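Local atomic coordinates of transcriptional regulator (NtrC family) (Aquifex aeolicus, PDB entry 3DZD), a protein that probably acts as a sigma54-dependent transcriptional activator, a response regulator whose AAA+ domain uses ATP hydrolysis to remodel RNA polymerase and is held here in the inactive state. Residues P300-G305 with K344-E349; K306-L311 with Y337-E342. All coordinates share one frame; numbering follows the deposited sequence.

Contact 1: P300-G305 with K344-E349; sequences PLRERG and KGNVRE. With ADP (adenosine-5'-diphosphate), chain C.
Leu301 and Asn346 make the polar link between these two segments: Leu301 N donates to Asn346 OD1 over 2.7 Å with a nearly straight N-H...O angle of 166°, meeting the oxygen from a little off the carbonyl plane. A water also bonds to Asn346 OD1 at 2.9 Å and bridges to the N and NH1 of Arg302. The other end of the amide is held too, as Asn346 ND2 binds Glu160 OE1 and Ser161 O, so bonds at both ends fix the rotation of the amide. Arg302 NH2 forms a salt bridge with the same Glu160, and Pro300 CB lies over one face of its guanidinium, offset toward the rim.

With CG anti to the backbone N (chi1 173°), Leu301 rests CD2 against the Asn346 carbonyl, 3.6 Å from O; the apolar pairing itself is loose, 4.5 Å from Leu301 CD2 to Val347 CG2. Val347 turns CG1 to ADP C8 at 3.3 Å, close to the base.

Within 344-349, Gly345 N donates to Glu349 OE1 at 3.0 Å, tying the turn to the helix. Gly-Asn-Val-Arg-Glu matches the sensor II sequence of sigma54 activators; a backbone hydrogen bond joins Val347 to Gly162 of the P-loop, and Arg348 NH1 stands 3.8 Å from ADP O2B, too far for a bond. Leu301 packs on Leu311 and Val347 on Phe315, both of helix 307-322, while Arg304 touches Ile138 of helix 136-149.

Contact 2: K306-L311 with Y337-E342; sequences KDVILL and YLMKQE. With ADP (adenosine-5'-diphosphate), chain C.
Val308 and Ile309 meet Leu338 and the selenomethionine Met339 in a wholly apolar contact, with no hydrogen bond passing between the segments. The two branches of Val308 are divided between the two neighbours: CG2 lies 3.8 Å from Leu338 CB, whereas CG1 points at Met339 SE. That second separation, 3.2 Å, is shorter than normal van der Waals contact, so its exact value is doubtful. Val308 carries CG1 in the crowded position between backbone N and carbonyl carbon (chi1 48°), which directs both methyls at the opposing segment. Ile309 reaches in with its end alone, CD1 lying 4.0 Å from Leu338 CD1 and 4.1 Å from Met339 CG; its side chain crosses that of Met339 at about a right angle. Bends at chi2 and chi3 fold Met339 back across the contact, so that CE comes to 3.9 Å from Lys306 CG at the exposed margin.

Behind this shell, backbone and side-chain hydrogen bonds set the two frames. Lys306 occupies the N-cap position of helix 307-322, and its O accepts from Leu310 N at 3.3 Å. Asp307, facing away, uses OD1 to accept from both Glu134 N and His135 N, which ties the first turn of helix 307-322 to the loop leading into helix 136-149. On the other segment Tyr337 O takes Lys340 N and, at 3.1 Å, Gln341 NE2 from opposite faces of its plane, securing the turn.

One turn along from Val308, Leu311 puts CD2 3.6 Å from ADP N1 and so lines the adenine pocket. The packing thus joins helix 307-322 to helix 332-339; Leu311 and Leu338 both also touch Leu350 of helix 346-359, and Val308 rests on Trp343.

In the fold
The chain passes from the receiver domain through the ATPase core, whose strand 294-297 leads into 300-305 and on into 306-311 and helix 307-322. It turns into helix 332-339, where contact 2 closes a loop of 25 intervening residues, then passes to helix 346-359, where contact 1 closes the larger loop of 38. Contact 2 is therefore nested inside contact 1, their centres about 8 Å apart. They touch directly: Leu301 packs on Val308 and Leu311, Gly305 on Met339, and Arg302 on Glu342. Contact 1 ties the turn after strand 294-297 to the start of helix 346-359, beside the P-loop; contact 2 joins the first and second lid helices, and both reach ADP.

Contact 1: P300-G305 with K344-E349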
ATOM      1  N   PRO A 300     -10.503 -27.127 -13.118  1.00 39.57           N
ATOM      2  CA  PRO A 300     -11.214 -27.264 -11.844  1.00 39.71           C
ATOM      3  C   PRO A 300     -10.377 -28.046 -10.848  1.00 39.28           C
ATOM      4  O   PRO A 300      -9.488 -28.820 -11.227  1.00 39.43           O
ATOM      5  CB  PRO A 300     -12.460 -28.068 -12.210  1.00 39.79           C
ATOM      6  CG  PRO A 300     -12.602 -27.936 -13.688  1.00 39.76           C
ATOM      7  CD  PRO A 300     -11.227 -27.766 -14.228  1.00 40.07           C
ATOM      8  N   LEU A 301     -10.656 -27.828  -9.573  1.00 39.10           N
ATOM      9  CA  LEU A 301      -9.944 -28.501  -8.506  1.00 39.25           C
ATOM     10  C   LEU A 301     -10.028 -30.029  -8.643  1.00 39.72           C
ATOM     11  O   LEU A 301      -9.036 -30.722  -8.416  1.00 39.99           O
ATOM     12  CB  LEU A 301     -10.476 -28.033  -7.149  1.00 38.78           C
ATOM     13  CG  LEU A 301      -9.970 -28.754  -5.902  1.00 38.91           C
ATOM     14  CD1 LEU A 301      -8.458 -28.789  -5.857  1.00 38.66           C
ATOM     15  CD2 LEU A 301     -10.545 -28.075  -4.647  1.00 38.83           C
ATOM     16  N   ARG A 302     -11.199 -30.542  -9.030  1.00 40.10           N
ATOM     17  CA  ARG A 302     -11.395 -31.982  -9.204  1.00 40.27           C
ATOM     18  C   ARG A 302     -10.589 -32.577 -10.365  1.00 40.21           C
ATOM     19  O   ARG A 302     -10.578 -33.795 -10.553  1.00 41.49           O
ATOM     20  CB  ARG A 302     -12.878 -32.308  -9.402  1.00 40.19           C
ATOM     21  CG  ARG A 302     -13.426 -31.795 -10.707  1.00 40.75           C
ATOM     22  CD  ARG A 302     -14.928 -31.708 -10.705  1.00 41.31           C
ATOM     23  NE  ARG A 302     -15.455 -31.135 -11.944  1.00 41.57           N
ATOM     24  CZ  ARG A 302     -15.710 -29.842 -12.131  1.00 41.46           C
ATOM     25  NH1 ARG A 302     -15.479 -28.953 -11.164  1.00 40.34           N
ATOM     26  NH2 ARG A 302     -16.199 -29.430 -13.293  1.00 41.56           N
ATOM     27  N   GLU A 303      -9.935 -31.729 -11.155  1.00 40.44           N
ATOM     28  CA  GLU A 303      -9.075 -32.215 -12.236  1.00 40.36           C
ATOM     29  C   GLU A 303      -7.611 -32.178 -11.840  1.00 40.32           C
ATOM     30  O   GLU A 303      -6.741 -32.382 -12.679  1.00 40.61           O
ATOM     31  CB  GLU A 303      -9.266 -31.401 -13.522  1.00 40.37           C
ATOM     32  CG  GLU A 303     -10.548 -31.710 -14.285  1.00 40.79           C
ATOM     33  CD  GLU A 303     -10.623 -30.980 -15.628  1.00 41.04           C
ATOM     34  OE1 GLU A 303      -9.566 -30.780 -16.286  1.00 41.11           O
ATOM     35  OE2 GLU A 303     -11.751 -30.612 -16.032  1.00 40.83           O
ATOM     36  N   ARG A 304      -7.337 -31.925 -10.561  1.00 40.14           N
ATOM     37  CA  ARG A 304      -5.969 -31.635 -10.131  1.00 40.55           C
ATOM     38  C   ARG A 304      -5.344 -32.719  -9.263  1.00 40.24           C
ATOM     39  O   ARG A 304      -4.350 -32.478  -8.565  1.00 40.36           O
ATOM     40  CB  ARG A 304      -5.908 -30.298  -9.410  1.00 40.14           C
ATOM     41  CG  ARG A 304      -6.382 -29.153 -10.257  1.00 39.69           C
ATOM     42  CD  ARG A 304      -5.913 -27.856  -9.671  1.00 39.06           C
ATOM     43  NE  ARG A 304      -6.657 -26.725 -10.204  1.00 39.10           N
ATOM     44  CZ  ARG A 304      -6.648 -25.517  -9.653  1.00 39.28           C
ATOM     45  NH1 ARG A 304      -5.924 -25.312  -8.556  1.00 38.32           N
ATOM     46  NH2 ARG A 304      -7.346 -24.519 -10.200  1.00 38.30           N
ATOM     47  N   GLY A 305      -5.918 -33.916  -9.329  1.00 40.38           N
ATOM     48  CA  GLY A 305      -5.358 -35.049  -8.636  1.00 40.70           C
ATOM     49  C   GLY A 305      -5.320 -34.804  -7.145  1.00 40.46           C
ATOM     50  O   GLY A 305      -6.353 -34.516  -6.520  1.00 40.29           O
ATOM     51  N   LYS A 344     -17.657 -28.115  -6.551  1.00 40.16           N
ATOM     52  CA  LYS A 344     -18.250 -27.197  -7.524  1.00 46.20           C
ATOM     53  C   LYS A 344     -17.802 -25.750  -7.277  1.00 41.90           C
ATOM     54  O   LYS A 344     -17.746 -24.937  -8.199  1.00 45.34           O
ATOM     55  CB  LYS A 344     -19.775 -27.294  -7.516  1.00 49.31           C
ATOM     56  CG  LYS A 344     -20.431 -26.355  -8.514  1.00 73.05           C
ATOM     57  CD  LYS A 344     -21.920 -26.621  -8.657  1.00 81.63           C
ATOM     58  CE  LYS A 344     -22.518 -25.801  -9.792  1.00 85.55           C
ATOM     59  NZ  LYS A 344     -23.985 -26.021  -9.924  1.00101.48           N
ATOM     60  N   GLY A 345     -17.494 -25.438  -6.021  1.00 39.62           N
ATOM     61  CA  GLY A 345     -16.928 -24.149  -5.670  1.00 38.60           C
ATOM     62  C   GLY A 345     -15.408 -24.162  -5.650  1.00 38.31           C
ATOM     63  O   GLY A 345     -14.768 -23.174  -5.270  1.00 37.98           O
ATOM     64  N   ASN A 346     -14.826 -25.292  -6.037  1.00 40.10           N
ATOM     65  CA  ASN A 346     -13.387 -25.397  -6.183  1.00 39.97           C
ATOM     66  C   ASN A 346     -12.581 -25.005  -4.939  1.00 39.22           C
ATOM     67  O   ASN A 346     -12.896 -25.448  -3.845  1.00 38.47           O
ATOM     68  CB  ASN A 346     -12.959 -24.624  -7.425  1.00 39.62           C
ATOM     69  CG  ASN A 346     -13.431 -25.300  -8.700  1.00 39.47           C
ATOM     70  OD1 ASN A 346     -12.910 -26.344  -9.061  1.00 38.73           O
ATOM     71  ND2 ASN A 346     -14.443 -24.731  -9.360  1.00 38.68           N
ATOM     72  N   VAL A 347     -11.543 -24.190  -5.105  1.00 38.06           N
ATOM     73  CA  VAL A 347     -10.608 -23.929  -4.010  1.00 37.78           C
ATOM     74  C   VAL A 347     -11.279 -23.054  -2.967  1.00 37.41           C
ATOM     75  O   VAL A 347     -11.012 -23.149  -1.768  1.00 37.42           O
ATOM     76  CB  VAL A 347      -9.314 -23.249  -4.504  1.00 37.44           C
ATOM     77  CG1 VAL A 347      -8.386 -22.940  -3.336  1.00 37.43           C
ATOM     78  CG2 VAL A 347      -8.606 -24.124  -5.519  1.00 37.62           C
ATOM     79  N   ARG A 348     -12.173 -22.205  -3.442  1.00 37.40           N
ATOM     80  CA  ARG A 348     -12.920 -21.321  -2.571  1.00 39.48           C
ATOM     81  C   ARG A 348     -13.766 -22.160  -1.608  1.00 37.45           C
ATOM     82  O   ARG A 348     -13.815 -21.887  -0.412  1.00 37.44           O
ATOM     83  CB  ARG A 348     -13.784 -20.403  -3.432  1.00 40.04           C
ATOM     84  CG  ARG A 348     -14.491 -19.312  -2.698  1.00 47.22           C
ATOM     85  CD  ARG A 348     -14.908 -18.270  -3.709  1.00 49.83           C
ATOM     86  NE  ARG A 348     -16.017 -18.744  -4.525  1.00 55.31           N
ATOM     87  CZ  ARG A 348     -16.340 -18.233  -5.708  1.00 51.96           C
ATOM     88  NH1 ARG A 348     -15.625 -17.237  -6.212  1.00 45.60           N
ATOM     89  NH2 ARG A 348     -17.376 -18.717  -6.381  1.00 51.52           N
ATOM     90  N   GLU A 349     -14.408 -23.196  -2.140  1.00 37.75           N
ATOM     91  CA  GLU A 349     -15.153 -24.147  -1.318  1.00 38.01           C
ATOM     92  C   GLU A 349     -14.236 -24.880  -0.324  1.00 37.93           C
ATOM     93  O   GLU A 349     -14.507 -24.895   0.878  1.00 37.97           O
ATOM     94  CB  GLU A 349     -15.913 -25.151  -2.193  1.00 38.27           C
ATOM     95  CG  GLU A 349     -16.822 -26.093  -1.390  1.00 38.61           C
ATOM     96  CD  GLU A 349     -17.551 -27.123  -2.245  1.00 38.96           C
ATOM     97  OE1 GLU A 349     -17.738 -26.902  -3.464  1.00 39.14           O
ATOM     98  OE2 GLU A 349     -17.939 -28.170  -1.689  1.00 45.00           O
TER
HETATM   99  PB  ADP C 370     -11.132 -16.981  -8.421  0.52 45.33           P
HETATM  100  O1B ADP C 370     -10.239 -15.759  -8.483  0.77 43.69           O
HETATM  101  O2B ADP C 370     -12.614 -16.678  -8.444  0.88 52.43           O
HETATM  102  O3B ADP C 370     -10.775 -18.057  -9.401  1.00 39.04           O
HETATM  103  PA  ADP C 370     -10.014 -17.117  -5.747  1.00 49.22           P
HETATM  104  O1A ADP C 370      -8.549 -17.380  -5.961  1.00 58.16           O
HETATM  105  O2A ADP C 370     -10.433 -15.689  -5.465  1.00 57.69           O
HETATM  106  O3A ADP C 370     -10.843 -17.720  -7.004  1.00 55.33           O
HETATM  107  O5' ADP C 370     -10.521 -18.024  -4.518  1.00 50.97           O
HETATM  108  C5' ADP C 370      -9.676 -19.013  -3.947  1.00 44.76           C
HETATM  109  C4' ADP C 370      -9.340 -18.712  -2.500  1.00 44.12           C
HETATM  110  O4' ADP C 370      -8.371 -19.680  -2.116  1.00 41.32           O
HETATM  111  C3' ADP C 370      -8.607 -17.391  -2.386  1.00 50.68           C
HETATM  112  O3' ADP C 370      -8.653 -16.958  -1.022  1.00 50.81           O
HETATM  113  C2' ADP C 370      -7.165 -17.704  -2.684  1.00 45.50           C
HETATM  114  O2' ADP C 370      -6.384 -16.934  -1.767  1.00 44.81           O
HETATM  115  C1' ADP C 370      -7.044 -19.167  -2.314  1.00 42.19           C
HETATM  116  N9  ADP C 370      -6.397 -19.953  -3.386  1.00 39.98           N
HETATM  117  C8  ADP C 370      -6.933 -20.223  -4.590  1.00 39.52           C
HETATM  118  N7  ADP C 370      -6.115 -20.989  -5.337  1.00 37.07           N
HETATM  119  C5  ADP C 370      -5.018 -21.226  -4.597  1.00 37.10           C
HETATM  120  C6  ADP C 370      -3.753 -21.964  -4.799  1.00 39.84           C
HETATM  121  N6  ADP C 370      -3.508 -22.618  -5.966  1.00 46.23           N
HETATM  122  N1  ADP C 370      -2.869 -21.971  -3.784  1.00 43.68           N
HETATM  123  C2  ADP C 370      -3.121 -21.327  -2.629  1.00 43.39           C
HETATM  124  N3  ADP C 370      -4.242 -20.630  -2.376  1.00 41.99           N
HETATM  125  C4  ADP C 370      -5.210 -20.547  -3.310  1.00 39.30           C
HETATM  126  O   HOH W   1     -13.694 -29.097  -8.936  1.00 46.03           O

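Contact 2: K306-L311 with Y337-E342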
ATOM      1  N   LYS A 306      -4.121 -34.898  -6.579  1.00 40.52           N
ATOM      2  CA  LYS A 306      -3.937 -34.820  -5.143  1.00 40.42           C
ATOM      3  C   LYS A 306      -3.600 -33.402  -4.665  1.00 42.41           C
ATOM      4  O   LYS A 306      -3.256 -33.188  -3.503  1.00 41.24           O
ATOM      5  CB  LYS A 306      -2.884 -35.841  -4.709  1.00 40.96           C
ATOM      6  CG  LYS A 306      -3.462 -37.258  -4.540  1.00 45.92           C
ATOM      7  CD  LYS A 306      -2.474 -38.344  -4.930  1.00 59.74           C
ATOM      8  CE  LYS A 306      -1.744 -38.911  -3.728  1.00 65.81           C
ATOM      9  NZ  LYS A 306      -2.680 -39.618  -2.809  1.00 67.30           N
ATOM     10  N   ASP A 307      -3.717 -32.425  -5.558  1.00 39.75           N
ATOM     11  CA  ASP A 307      -3.576 -31.044  -5.141  1.00 39.39           C
ATOM     12  C   ASP A 307      -4.597 -30.747  -4.048  1.00 39.16           C
ATOM     13  O   ASP A 307      -4.375 -29.879  -3.217  1.00 40.99           O
ATOM     14  CB  ASP A 307      -3.785 -30.083  -6.313  1.00 39.14           C
ATOM     15  CG  ASP A 307      -2.535 -29.898  -7.156  1.00 42.96           C
ATOM     16  OD1 ASP A 307      -1.467 -30.452  -6.805  1.00 45.26           O
ATOM     17  OD2 ASP A 307      -2.627 -29.188  -8.180  1.00 39.98           O
ATOM     18  N   VAL A 308      -5.715 -31.469  -4.050  1.00 39.30           N
ATOM     19  CA  VAL A 308      -6.765 -31.230  -3.062  1.00 39.12           C
ATOM     20  C   VAL A 308      -6.225 -31.444  -1.644  1.00 43.10           C
ATOM     21  O   VAL A 308      -6.563 -30.699  -0.720  1.00 39.35           O
ATOM     22  CB  VAL A 308      -8.029 -32.089  -3.326  1.00 39.36           C
ATOM     23  CG1 VAL A 308      -7.655 -33.531  -3.567  1.00 39.80           C
ATOM     24  CG2 VAL A 308      -8.999 -31.987  -2.172  1.00 39.30           C
ATOM     25  N   ILE A 309      -5.368 -32.446  -1.485  1.00 39.53           N
ATOM     26  CA  ILE A 309      -4.711 -32.695  -0.210  1.00 39.66           C
ATOM     27  C   ILE A 309      -3.649 -31.650   0.110  1.00 39.40           C
ATOM     28  O   ILE A 309      -3.549 -31.187   1.249  1.00 44.11           O
ATOM     29  CB  ILE A 309      -4.031 -34.051  -0.190  1.00 40.12           C
ATOM     30  CG1 ILE A 309      -5.029 -35.157  -0.544  1.00 40.37           C
ATOM     31  CG2 ILE A 309      -3.411 -34.285   1.170  1.00 45.40           C
ATOM     32  CD1 ILE A 309      -6.360 -35.003   0.141  1.00 40.27           C
ATOM     33  N   LEU A 310      -2.852 -31.284  -0.888  1.00 39.41           N
ATOM     34  CA  LEU A 310      -1.821 -30.266  -0.703  1.00 43.17           C
ATOM     35  C   LEU A 310      -2.452 -28.987  -0.193  1.00 41.65           C
ATOM     36  O   LEU A 310      -1.968 -28.378   0.758  1.00 39.70           O
ATOM     37  CB  LEU A 310      -1.073 -29.980  -2.014  1.00 39.25           C
ATOM     38  CG  LEU A 310      -0.161 -31.098  -2.528  1.00 44.80           C
ATOM     39  CD1 LEU A 310       0.667 -30.622  -3.711  1.00 47.63           C
ATOM     40  CD2 LEU A 310       0.747 -31.588  -1.415  1.00 45.52           C
ATOM     41  N   LEU A 311      -3.544 -28.600  -0.834  1.00 38.91           N
ATOM     42  CA  LEU A 311      -4.238 -27.383  -0.499  1.00 38.49           C
ATOM     43  C   LEU A 311      -4.850 -27.474   0.901  1.00 38.43           C
ATOM     44  O   LEU A 311      -4.784 -26.514   1.685  1.00 38.25           O
ATOM     45  CB  LEU A 311      -5.305 -27.092  -1.554  1.00 38.38           C
ATOM     46  CG  LEU A 311      -4.725 -26.573  -2.872  1.00 38.55           C
ATOM     47  CD1 LEU A 311      -5.695 -26.720  -4.039  1.00 38.15           C
ATOM     48  CD2 LEU A 311      -4.287 -25.114  -2.699  1.00 37.93           C
ATOM     49  N   TYR A 337     -11.847 -38.720   2.057  1.00 45.27           N
ATOM     50  CA  TYR A 337     -13.095 -37.980   1.910  1.00 45.51           C
ATOM     51  C   TYR A 337     -12.979 -36.804   0.942  1.00 40.83           C
ATOM     52  O   TYR A 337     -13.865 -36.595   0.116  1.00 41.36           O
ATOM     53  CB  TYR A 337     -13.574 -37.480   3.270  1.00 42.07           C
ATOM     54  CG  TYR A 337     -14.754 -36.530   3.206  1.00 40.97           C
ATOM     55  CD1 TYR A 337     -16.061 -37.010   3.266  1.00 45.78           C
ATOM     56  CD2 TYR A 337     -14.567 -35.158   3.093  1.00 45.34           C
ATOM     57  CE1 TYR A 337     -17.146 -36.149   3.214  1.00 41.47           C
ATOM     58  CE2 TYR A 337     -15.652 -34.285   3.037  1.00 40.34           C
ATOM     59  CZ  TYR A 337     -16.936 -34.794   3.101  1.00 43.62           C
ATOM     60  OH  TYR A 337     -18.019 -33.949   3.040  1.00 59.70           O
ATOM     61  N   LEU A 338     -11.902 -36.030   1.061  1.00 42.35           N
ATOM     62  CA  LEU A 338     -11.685 -34.869   0.194  1.00 41.74           C
ATOM     63  C   LEU A 338     -11.598 -35.295  -1.278  1.00 40.39           C
ATOM     64  O   LEU A 338     -12.188 -34.665  -2.162  1.00 40.19           O
ATOM     65  CB  LEU A 338     -10.414 -34.126   0.603  1.00 39.91           C
ATOM     66  CG  LEU A 338     -10.361 -33.477   1.995  1.00 44.88           C
ATOM     67  CD1 LEU A 338      -8.969 -32.964   2.304  1.00 45.37           C
ATOM     68  CD2 LEU A 338     -11.369 -32.346   2.120  1.00 39.41           C
HETATM   69  N   MSE A 339     -10.880 -36.387  -1.525  1.00 42.50           N
HETATM   70  CA  MSE A 339     -10.646 -36.882  -2.874  1.00 42.72           C
HETATM   71  C   MSE A 339     -11.922 -37.362  -3.555  1.00 42.77           C
HETATM   72  O   MSE A 339     -11.952 -37.564  -4.772  1.00 57.09           O
HETATM   73  CB  MSE A 339      -9.618 -38.005  -2.836  1.00 43.14           C
HETATM   74  CG  MSE A 339      -8.244 -37.540  -2.427  1.00 43.31           C
HETATM   75 SE   MSE A 339      -7.330 -36.730  -3.932  0.67 43.42          SE
HETATM   76  CE  MSE A 339      -7.136 -38.339  -5.019  1.00 44.00           C
ATOM     77  N   LYS A 340     -12.981 -37.537  -2.773  1.00 41.22           N
ATOM     78  CA  LYS A 340     -14.229 -38.041  -3.320  1.00 41.50           C
ATOM     79  C   LYS A 340     -15.207 -36.919  -3.613  1.00 41.26           C
ATOM     80  O   LYS A 340     -16.301 -37.157  -4.113  1.00 42.27           O
ATOM     81  CB  LYS A 340     -14.851 -39.070  -2.372  1.00 46.64           C
ATOM     82  CG  LYS A 340     -14.099 -40.392  -2.326  1.00 46.21           C
ATOM     83  CD  LYS A 340     -14.225 -41.068  -0.958  1.00 50.59           C
ATOM     84  CE  LYS A 340     -15.633 -41.560  -0.689  1.00 54.29           C
ATOM     85  NZ  LYS A 340     -15.774 -42.071   0.708  1.00 61.31           N
ATOM     86  N   GLN A 341     -14.812 -35.689  -3.310  1.00 40.92           N
ATOM     87  CA  GLN A 341     -15.703 -34.551  -3.513  1.00 40.61           C
ATOM     88  C   GLN A 341     -15.571 -33.963  -4.919  1.00 40.52           C
ATOM     89  O   GLN A 341     -14.530 -34.075  -5.555  1.00 40.47           O
ATOM     90  CB  GLN A 341     -15.477 -33.475  -2.437  1.00 40.19           C
ATOM     91  CG  GLN A 341     -15.611 -34.014  -1.014  1.00 40.42           C
ATOM     92  CD  GLN A 341     -16.923 -34.761  -0.789  1.00 46.77           C
ATOM     93  OE1 GLN A 341     -18.006 -34.168  -0.867  1.00 50.36           O
ATOM     94  NE2 GLN A 341     -16.833 -36.064  -0.494  1.00 41.06           N
ATOM     95  N   GLU A 342     -16.648 -33.340  -5.383  1.00 40.55           N
ATOM     96  CA  GLU A 342     -16.674 -32.669  -6.673  1.00 40.52           C
ATOM     97  C   GLU A 342     -16.065 -31.264  -6.644  1.00 42.66           C
ATOM     98  O   GLU A 342     -15.418 -30.854  -7.605  1.00 39.97           O
ATOM     99  CB  GLU A 342     -18.108 -32.595  -7.184  1.00 40.81           C
ATOM    100  CG  GLU A 342     -18.592 -33.925  -7.701  1.00 57.95           C
ATOM    101  CD  GLU A 342     -17.887 -34.293  -8.979  1.00 60.34           C
ATOM    102  OE1 GLU A 342     -17.841 -33.420  -9.877  1.00 55.05           O
ATOM    103  OE2 GLU A 342     -17.379 -35.435  -9.083  1.00 61.00           O
TER
HETATM  104  PB  ADP C 370     -11.132 -16.981  -8.421  0.52 45.33           P
HETATM  105  O1B ADP C 370     -10.239 -15.759  -8.483  0.77 43.69           O
HETATM  106  O2B ADP C 370     -12.614 -16.678  -8.444  0.88 52.43           O
HETATM  107  O3B ADP C 370     -10.775 -18.057  -9.401  1.00 39.04           O
HETATM  108  PA  ADP C 370     -10.014 -17.117  -5.747  1.00 49.22           P
HETATM  109  O1A ADP C 370      -8.549 -17.380  -5.961  1.00 58.16           O
HETATM  110  O2A ADP C 370     -10.433 -15.689  -5.465  1.00 57.69           O
HETATM  111  O3A ADP C 370     -10.843 -17.720  -7.004  1.00 55.33           O
HETATM  112  O5' ADP C 370     -10.521 -18.024  -4.518  1.00 50.97           O
HETATM  113  C5' ADP C 370      -9.676 -19.013  -3.947  1.00 44.76           C
HETATM  114  C4' ADP C 370      -9.340 -18.712  -2.500  1.00 44.12           C
HETATM  115  O4' ADP C 370      -8.371 -19.680  -2.116  1.00 41.32           O
HETATM  116  C3' ADP C 370      -8.607 -17.391  -2.386  1.00 50.68           C
HETATM  117  O3' ADP C 370      -8.653 -16.958  -1.022  1.00 50.81           O
HETATM  118  C2' ADP C 370      -7.165 -17.704  -2.684  1.00 45.50           C
HETATM  119  O2' ADP C 370      -6.384 -16.934  -1.767  1.00 44.81           O
HETATM  120  C1' ADP C 370      -7.044 -19.167  -2.314  1.00 42.19           C
HETATM  121  N9  ADP C 370      -6.397 -19.953  -3.386  1.00 39.98           N
HETATM  122  C8  ADP C 370      -6.933 -20.223  -4.590  1.00 39.52           C
HETATM  123  N7  ADP C 370      -6.115 -20.989  -5.337  1.00 37.07           N
HETATM  124  C5  ADP C 370      -5.018 -21.226  -4.597  1.00 37.10           C
HETATM  125  C6  ADP C 370      -3.753 -21.964  -4.799  1.00 39.84           C
HETATM  126  N6  ADP C 370      -3.508 -22.618  -5.966  1.00 46.23           N
HETATM  127  N1  ADP C 370      -2.869 -21.971  -3.784  1.00 43.68           N
HETATM  128  C2  ADP C 370      -3.121 -21.327  -2.629  1.00 43.39           C
HETATM  129  N3  ADP C 370      -4.242 -20.630  -2.376  1.00 41.99           N
HETATM  130  C4  ADP C 370      -5.210 -20.547  -3.310  1.00 39.30           C